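Local coordinates for protein retinol dehydratase (Spodoptera frugiperda, PDB 1FMJ) that binds retinol together with the nucleotide adenosine-3'-5'-diphosphate and, built on a sulfotransferase fold, acts as a dehydratase, at residues D186-L200 and E308-Y322. Residues are numbered along the deposited sequence; the frame is centred on the assembly and turned at random.
Sequences DPRDVAVSSFHHARL and EHFIRKGKAGCWRDY. With HG (mercury (II) ion), chain E; A3P (adenosine-3'-5'-diphosphate), chain G; RTL (retinol), chain H.
One wall of the 3'-phosphate pocket of the sulfotransferase fold is formed where helix 187-200 meets the loop 308-322. With chi1 at -175°, S193 swings OG away from its own N and gives a 2.6 Å hydrogen bond to A3P O1P, which R312 NE also reaches, while the backbone N-H groups of K313 and G314 hold O2P. H196 backs R312: its ring lies nearly parallel to the guanidinium, with R312 CD over its face. That imidazole is gripped at both ends: ND1 donates to E308 OE2 (2.7 Å), close to the ring plane, and NE2 is hydrogen-bonded to Y322 OH (2.9 Å). V192 CG1 sits 3.6 Å from the Y322 ring centroid, over the face. At the helix start, both D189 oxygens take backbone N-H groups, OD2 from G317 N (2.8 Å) and OD1 from W319 N (2.9 Å). The R188 guanidinium stacks flat on W319, planes 15° apart, and binds the N-cap D186 side-on through NE and NH2. Replacing R188 by an alanine is likely to leave the D186 carboxylate without its charged mate and to strip the six-membered ring of W319 of the CD and guanidinium stacked on it. Helix 325-338 packs against R188 and W319, helix 210-218 against V192, and helix 284-288 against I311.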
loop_
_atom_site.group_PDB
_atom_site.type_symbol
_atom_site.label_atom_id
_atom_site.label_comp_id
_atom_site.label_asym_id
_atom_site.label_seq_id
_atom_site.Cartn_x
_atom_site.Cartn_y
_atom_site.Cartn_z
ATOM N N ASP A 186 0.701 -0.785 -13.375
ATOM C CA ASP A 186 0.528 0.348 -14.286
ATOM C C ASP A 186 0.008 1.502 -13.431
ATOM O O ASP A 186 -1.004 1.357 -12.757
ATOM C CB ASP A 186 -0.505 -0.011 -15.355
ATOM C CG ASP A 186 -0.620 1.034 -16.443
ATOM O OD1 ASP A 186 -0.720 2.244 -16.133
ATOM O OD2 ASP A 186 -0.612 0.630 -17.622
ATOM N N PRO A 187 0.687 2.662 -13.461
ATOM C CA PRO A 187 0.322 3.858 -12.691
ATOM C C PRO A 187 -1.112 4.349 -12.910
ATOM O O PRO A 187 -1.750 4.882 -11.996
ATOM C CB PRO A 187 1.337 4.907 -13.156
ATOM C CG PRO A 187 2.437 4.124 -13.759
ATOM C CD PRO A 187 1.770 2.970 -14.410
ATOM N N ARG A 188 -1.610 4.189 -14.127
ATOM C CA ARG A 188 -2.953 4.652 -14.443
ATOM C C ARG A 188 -4.044 3.880 -13.706
ATOM O O ARG A 188 -5.009 4.480 -13.231
ATOM C CB ARG A 188 -3.148 4.630 -15.957
ATOM C CG ARG A 188 -2.259 5.667 -16.637
ATOM C CD ARG A 188 -2.084 5.405 -18.114
ATOM N NE ARG A 188 -1.452 4.119 -18.350
ATOM C CZ ARG A 188 -1.035 3.704 -19.539
ATOM N NH1 ARG A 188 -1.188 4.481 -20.600
ATOM N NH2 ARG A 188 -0.466 2.513 -19.660
ATOM N N ASP A 189 -3.881 2.564 -13.591
ATOM C CA ASP A 189 -4.840 1.729 -12.867
ATOM C C ASP A 189 -4.667 1.920 -11.358
ATOM O O ASP A 189 -5.611 1.767 -10.585
ATOM C CB ASP A 189 -4.639 0.249 -13.211
ATOM C CG ASP A 189 -5.082 -0.084 -14.612
ATOM O OD1 ASP A 189 -6.085 0.512 -15.062
ATOM O OD2 ASP A 189 -4.444 -0.956 -15.254
ATOM N N VAL A 190 -3.437 2.214 -10.948
ATOM C CA VAL A 190 -3.126 2.467 -9.549
ATOM C C VAL A 190 -3.874 3.738 -9.139
ATOM O O VAL A 190 -4.430 3.827 -8.040
ATOM C CB VAL A 190 -1.592 2.696 -9.346
ATOM C CG1 VAL A 190 -1.321 3.214 -7.952
ATOM C CG2 VAL A 190 -0.826 1.394 -9.569
ATOM N N ALA A 191 -3.878 4.723 -10.031
ATOM C CA ALA A 191 -4.550 5.991 -9.766
ATOM C C ALA A 191 -6.048 5.741 -9.598
ATOM O O ALA A 191 -6.661 6.237 -8.656
ATOM C CB ALA A 191 -4.301 6.970 -10.908
ATOM N N VAL A 192 -6.630 4.965 -10.508
ATOM C CA VAL A 192 -8.057 4.641 -10.425
ATOM C C VAL A 192 -8.343 3.870 -9.133
ATOM O O VAL A 192 -9.289 4.179 -8.415
ATOM C CB VAL A 192 -8.526 3.791 -11.633
ATOM C CG1 VAL A 192 -9.972 3.298 -11.414
ATOM C CG2 VAL A 192 -8.479 4.622 -12.886
ATOM N N SER A 193 -7.518 2.879 -8.820
ATOM C CA SER A 193 -7.753 2.108 -7.605
ATOM C C SER A 193 -7.531 2.959 -6.355
ATOM O O SER A 193 -8.218 2.783 -5.347
ATOM C CB SER A 193 -6.857 0.868 -7.548
ATOM O OG SER A 193 -7.186 0.073 -6.414
ATOM N N SER A 194 -6.567 3.873 -6.421
ATOM C CA SER A 194 -6.283 4.741 -5.289
ATOM C C SER A 194 -7.435 5.727 -5.111
ATOM O O SER A 194 -7.779 6.098 -3.995
ATOM C CB SER A 194 -4.964 5.486 -5.508
ATOM O OG SER A 194 -3.866 4.588 -5.466
ATOM N N PHE A 195 -8.031 6.145 -6.224
ATOM C CA PHE A 195 -9.156 7.067 -6.177
ATOM C C PHE A 195 -10.278 6.419 -5.363
ATOM O O PHE A 195 -10.764 7.005 -4.400
ATOM C CB PHE A 195 -9.641 7.378 -7.600
ATOM C CG PHE A 195 -10.998 8.051 -7.662
ATOM C CD1 PHE A 195 -11.175 9.354 -7.207
ATOM C CD2 PHE A 195 -12.090 7.381 -8.205
ATOM C CE1 PHE A 195 -12.425 9.983 -7.296
ATOM C CE2 PHE A 195 -13.341 7.999 -8.300
ATOM C CZ PHE A 195 -13.505 9.302 -7.845
ATOM N N HIS A 196 -10.666 5.204 -5.752
ATOM C CA HIS A 196 -11.731 4.466 -5.082
ATOM C C HIS A 196 -11.436 4.147 -3.639
ATOM O O HIS A 196 -12.338 4.142 -2.798
ATOM C CB HIS A 196 -12.021 3.167 -5.822
ATOM C CG HIS A 196 -12.871 3.351 -7.034
ATOM N ND1 HIS A 196 -14.221 3.618 -6.958
ATOM C CD2 HIS A 196 -12.563 3.324 -8.352
ATOM C CE1 HIS A 196 -14.708 3.747 -8.180
ATOM N NE2 HIS A 196 -13.721 3.575 -9.043
ATOM N N HIS A 197 -10.173 3.847 -3.362
ATOM C CA HIS A 197 -9.744 3.542 -2.012
ATOM C C HIS A 197 -9.859 4.786 -1.133
ATOM O O HIS A 197 -10.173 4.682 0.059
ATOM C CB HIS A 197 -8.306 3.033 -2.040
ATOM C CG HIS A 197 -7.718 2.787 -0.686
ATOM N ND1 HIS A 197 -6.983 3.738 -0.011
ATOM C CD2 HIS A 197 -7.751 1.697 0.114
ATOM C CE1 HIS A 197 -6.590 3.244 1.150
ATOM N NE2 HIS A 197 -7.043 2.007 1.250
ATOM N N ALA A 198 -9.610 5.960 -1.717
ATOM C CA ALA A 198 -9.709 7.205 -0.960
ATOM C C ALA A 198 -11.186 7.442 -0.653
ATOM O O ALA A 198 -11.539 7.954 0.410
ATOM C CB ALA A 198 -9.131 8.364 -1.752
ATOM N N ARG A 199 -12.048 7.063 -1.587
ATOM C CA ARG A 199 -13.488 7.201 -1.390
ATOM C C ARG A 199 -13.931 6.260 -0.266
ATOM O O ARG A 199 -14.735 6.628 0.587
ATOM C CB ARG A 199 -14.237 6.848 -2.680
ATOM C CG ARG A 199 -14.286 7.958 -3.730
ATOM C CD ARG A 199 -15.694 8.530 -3.837
ATOM N NE ARG A 199 -15.838 9.466 -4.951
ATOM C CZ ARG A 199 -15.476 10.747 -4.920
ATOM N NH1 ARG A 199 -14.947 11.271 -3.823
ATOM N NH2 ARG A 199 -15.627 11.495 -6.002
ATOM N N LEU A 200 -13.386 5.048 -0.270
ATOM C CA LEU A 200 -13.712 4.034 0.730
ATOM C C LEU A 200 -13.543 4.511 2.174
ATOM O O LEU A 200 -14.399 4.259 3.022
ATOM C CB LEU A 200 -12.841 2.793 0.515
ATOM C CG LEU A 200 -12.918 1.648 1.536
ATOM C CD1 LEU A 200 -14.206 0.850 1.336
ATOM C CD2 LEU A 200 -11.720 0.723 1.375
ATOM N N GLU A 308 -18.296 1.109 -1.886
ATOM C CA GLU A 308 -16.851 0.994 -2.056
ATOM C C GLU A 308 -16.374 -0.225 -1.293
ATOM O O GLU A 308 -16.890 -0.532 -0.220
ATOM C CB GLU A 308 -16.138 2.247 -1.542
ATOM C CG GLU A 308 -16.230 3.422 -2.489
ATOM C CD GLU A 308 -15.346 3.253 -3.720
ATOM O OE1 GLU A 308 -14.784 2.153 -3.933
ATOM O OE2 GLU A 308 -15.210 4.228 -4.475
ATOM N N HIS A 309 -15.392 -0.914 -1.856
ATOM C CA HIS A 309 -14.857 -2.120 -1.256
ATOM C C HIS A 309 -13.336 -2.149 -1.371
ATOM O O HIS A 309 -12.770 -1.595 -2.310
ATOM C CB HIS A 309 -15.462 -3.335 -1.964
ATOM C CG HIS A 309 -16.955 -3.405 -1.854
ATOM N ND1 HIS A 309 -17.596 -3.889 -0.732
ATOM C CD2 HIS A 309 -17.932 -2.987 -2.694
ATOM C CE1 HIS A 309 -18.903 -3.768 -0.888
ATOM N NE2 HIS A 309 -19.133 -3.224 -2.070
ATOM N N PHE A 310 -12.692 -2.806 -0.411
ATOM C CA PHE A 310 -11.238 -2.937 -0.391
ATOM C C PHE A 310 -10.778 -3.788 -1.578
ATOM O O PHE A 310 -9.791 -3.473 -2.226
ATOM C CB PHE A 310 -10.792 -3.581 0.922
ATOM C CG PHE A 310 -9.312 -3.555 1.125
ATOM C CD1 PHE A 310 -8.641 -2.341 1.254
ATOM C CD2 PHE A 310 -8.579 -4.737 1.151
ATOM C CE1 PHE A 310 -7.258 -2.309 1.400
ATOM C CE2 PHE A 310 -7.197 -4.713 1.297
ATOM C CZ PHE A 310 -6.537 -3.493 1.421
ATOM N N ILE A 311 -11.490 -4.880 -1.842
ATOM C CA ILE A 311 -11.200 -5.746 -2.985
ATOM C C ILE A 311 -12.325 -5.349 -3.942
ATOM O O ILE A 311 -13.480 -5.736 -3.755
ATOM C CB ILE A 311 -11.270 -7.228 -2.587
ATOM C CG1 ILE A 311 -10.162 -7.519 -1.564
ATOM C CG2 ILE A 311 -11.078 -8.123 -3.816
ATOM C CD1 ILE A 311 -10.135 -8.943 -1.068
ATOM N N ARG A 312 -11.965 -4.576 -4.965
ATOM C CA ARG A 312 -12.921 -3.982 -5.896
ATOM C C ARG A 312 -13.233 -4.630 -7.245
ATOM O O ARG A 312 -14.285 -5.258 -7.398
ATOM C CB ARG A 312 -12.491 -2.527 -6.109
ATOM C CG ARG A 312 -13.509 -1.580 -6.735
ATOM C CD ARG A 312 -12.922 -0.170 -6.779
ATOM N NE ARG A 312 -11.743 -0.118 -7.646
ATOM C CZ ARG A 312 -11.789 0.021 -8.968
ATOM N NH1 ARG A 312 -12.960 0.134 -9.581
ATOM N NH2 ARG A 312 -10.667 0.019 -9.680
ATOM N N LYS A 313 -12.330 -4.464 -8.214
ATOM C CA LYS A 313 -12.511 -4.984 -9.571
ATOM C C LYS A 313 -11.570 -6.125 -9.959
ATOM O O LYS A 313 -12.016 -7.165 -10.431
ATOM C CB LYS A 313 -12.344 -3.840 -10.572
ATOM C CG LYS A 313 -13.625 -3.351 -11.231
ATOM C CD LYS A 313 -13.991 -4.208 -12.432
ATOM C CE LYS A 313 -15.063 -3.551 -13.295
ATOM N NZ LYS A 313 -16.381 -3.387 -12.597
ATOM N N GLY A 314 -10.268 -5.911 -9.796
ATOM C CA GLY A 314 -9.296 -6.939 -10.118
ATOM C C GLY A 314 -8.851 -7.035 -11.570
ATOM O O GLY A 314 -8.268 -8.036 -11.974
ATOM N N LYS A 315 -9.102 -6.000 -12.362
ATOM C CA LYS A 315 -8.715 -6.042 -13.765
ATOM C C LYS A 315 -7.526 -5.146 -14.044
ATOM O O LYS A 315 -7.138 -4.320 -13.219
ATOM C CB LYS A 315 -9.872 -5.584 -14.660
ATOM C CG LYS A 315 -11.225 -6.183 -14.326
ATOM C CD LYS A 315 -11.239 -7.691 -14.492
ATOM C CE LYS A 315 -12.642 -8.245 -14.258
ATOM N NZ LYS A 315 -12.658 -9.731 -14.314
ATOM N N ALA A 316 -6.953 -5.316 -15.226
ATOM C CA ALA A 316 -5.839 -4.500 -15.662
ATOM C C ALA A 316 -6.343 -3.786 -16.909
ATOM O O ALA A 316 -7.035 -4.390 -17.727
ATOM C CB ALA A 316 -4.650 -5.375 -15.997
ATOM N N GLY A 317 -6.021 -2.504 -17.042
ATOM C CA GLY A 317 -6.458 -1.754 -18.208
ATOM C C GLY A 317 -7.773 -0.999 -18.086
ATOM O O GLY A 317 -8.225 -0.379 -19.056
ATOM N N CYS A 318 -8.395 -1.027 -16.911
ATOM C CA CYS A 318 -9.664 -0.326 -16.737
ATOM C C CYS A 318 -9.484 1.187 -16.720
ATOM O O CYS A 318 -10.464 1.932 -16.782
ATOM C CB CYS A 318 -10.354 -0.769 -15.448
ATOM S SG CYS A 318 -10.906 -2.495 -15.455
ATOM N N TRP A 319 -8.235 1.641 -16.634
ATOM C CA TRP A 319 -7.975 3.071 -16.614
ATOM C C TRP A 319 -8.570 3.742 -17.855
ATOM O O TRP A 319 -8.922 4.923 -17.823
ATOM C CB TRP A 319 -6.473 3.360 -16.544
ATOM C CG TRP A 319 -5.711 2.907 -17.750
ATOM C CD1 TRP A 319 -5.142 1.679 -17.952
ATOM C CD2 TRP A 319 -5.436 3.676 -18.929
ATOM N NE1 TRP A 319 -4.528 1.638 -19.180
ATOM C CE2 TRP A 319 -4.692 2.849 -19.802
ATOM C CE3 TRP A 319 -5.747 4.981 -19.334
ATOM C CZ2 TRP A 319 -4.249 3.287 -21.059
ATOM C CZ3 TRP A 319 -5.306 5.417 -20.586
ATOM C CH2 TRP A 319 -4.563 4.570 -21.432
ATOM N N ARG A 320 -8.696 2.986 -18.940
ATOM C CA ARG A 320 -9.256 3.534 -20.177
ATOM C C ARG A 320 -10.699 4.029 -20.014
ATOM O O ARG A 320 -11.171 4.862 -20.799
ATOM C CB ARG A 320 -9.185 2.493 -21.297
ATOM C CG ARG A 320 -7.758 2.162 -21.734
ATOM C CD ARG A 320 -7.748 1.374 -23.029
ATOM N NE ARG A 320 -6.402 1.176 -23.571
ATOM C CZ ARG A 320 -5.624 2.146 -24.048
ATOM N NH1 ARG A 320 -6.042 3.407 -24.052
ATOM N NH2 ARG A 320 -4.432 1.854 -24.553
ATOM N N ASP A 321 -11.395 3.521 -18.997
ATOM C CA ASP A 321 -12.773 3.939 -18.736
ATOM C C ASP A 321 -12.820 5.188 -17.874
ATOM O O ASP A 321 -13.895 5.739 -17.650
ATOM C CB ASP A 321 -13.561 2.847 -18.012
ATOM C CG ASP A 321 -13.735 1.603 -18.844
ATOM O OD1 ASP A 321 -14.155 1.733 -20.011
ATOM O OD2 ASP A 321 -13.460 0.493 -18.328
ATOM N N TYR A 322 -11.658 5.636 -17.402
ATOM C CA TYR A 322 -11.576 6.809 -16.534
ATOM C C TYR A 322 -10.795 7.999 -17.082
ATOM O O TYR A 322 -10.922 9.108 -16.573
ATOM C CB TYR A 322 -10.957 6.427 -15.188
ATOM C CG TYR A 322 -11.795 5.522 -14.324
ATOM C CD1 TYR A 322 -11.904 4.165 -14.601
ATOM C CD2 TYR A 322 -12.456 6.024 -13.203
ATOM C CE1 TYR A 322 -12.646 3.322 -13.778
ATOM C CE2 TYR A 322 -13.203 5.198 -12.380
ATOM C CZ TYR A 322 -13.295 3.846 -12.666
ATOM O OH TYR A 322 -14.028 3.021 -11.838
HETATM HG HG HG E . -12.484 -2.570 -17.586
HETATM P P1 A3P G . -8.628 -2.612 -8.231
HETATM O O1P A3P G . -9.007 -1.403 -7.478
HETATM O O2P A3P G . -9.723 -3.605 -8.247
HETATM O O3P A3P G . -8.252 -2.263 -9.609
HETATM P P2 A3P G . -3.471 -3.465 -2.734
HETATM O O4P A3P G . -3.698 -4.753 -2.060
HETATM O O5P A3P G . -2.025 -3.206 -2.895
HETATM O O6P A3P G . -4.127 -2.370 -1.963
HETATM O "O5'" A3P G . -4.119 -3.521 -4.174
HETATM C "C5'" A3P G . -5.510 -3.729 -4.360
HETATM C "C4'" A3P G . -5.829 -4.020 -5.830
HETATM O "O4'" A3P G . -5.647 -5.448 -6.051
HETATM C "C3'" A3P G . -7.291 -3.738 -6.180
HETATM O "O3'" A3P G . -7.354 -3.270 -7.547
HETATM C "C2'" A3P G . -7.930 -5.080 -5.887
HETATM O "O2'" A3P G . -9.265 -5.299 -6.333
HETATM C "C1'" A3P G . -6.889 -6.013 -6.487
HETATM N N9 A3P G . -7.018 -7.393 -6.003
HETATM C C8 A3P G . -7.160 -7.863 -4.707
HETATM N N7 A3P G . -7.249 -9.162 -4.598
HETATM C C5 A3P G . -7.160 -9.602 -5.912
HETATM C C6 A3P G . -7.185 -10.906 -6.519
HETATM N N6 A3P G . -7.313 -12.037 -5.819
HETATM N N1 A3P G . -7.066 -10.990 -7.905
HETATM C C2 A3P G . -6.931 -9.853 -8.661
HETATM N N3 A3P G . -6.895 -8.564 -8.201
HETATM C C4 A3P G . -7.016 -8.512 -6.810
HETATM C C1 RTL H . -9.817 6.585 9.069
HETATM C C2 RTL H . -9.858 8.007 9.715
HETATM C C3 RTL H . -9.128 8.077 11.050
HETATM C C4 RTL H . -8.410 7.048 11.921
HETATM C C5 RTL H . -8.485 5.731 11.144
HETATM C C6 RTL H . -9.077 5.468 9.898
HETATM C C7 RTL H . -9.055 4.125 9.260
HETATM C C8 RTL H . -8.006 3.636 8.537
HETATM C C9 RTL H . -7.975 2.312 7.901
HETATM C C10 RTL H . -6.834 1.965 7.201
HETATM C C11 RTL H . -6.505 0.726 6.463
HETATM C C12 RTL H . -5.996 1.000 5.215
HETATM C C13 RTL H . -5.511 0.201 4.071
HETATM C C14 RTL H . -5.013 0.516 2.838
HETATM C C15 RTL H . -3.555 0.622 2.665
HETATM O O1 RTL H . -2.986 -0.575 2.343
HETATM C C16 RTL H . -9.139 6.925 7.727
HETATM C C17 RTL H . -11.303 6.298 8.800
HETATM C C18 RTL H . -7.806 4.622 11.961
HETATM C C19 RTL H . -9.189 1.372 8.030
HETATM C C20 RTL H . -5.651 -1.275 4.478
HETATM O O HOH W 1 -9.949 0.614 -5.148
#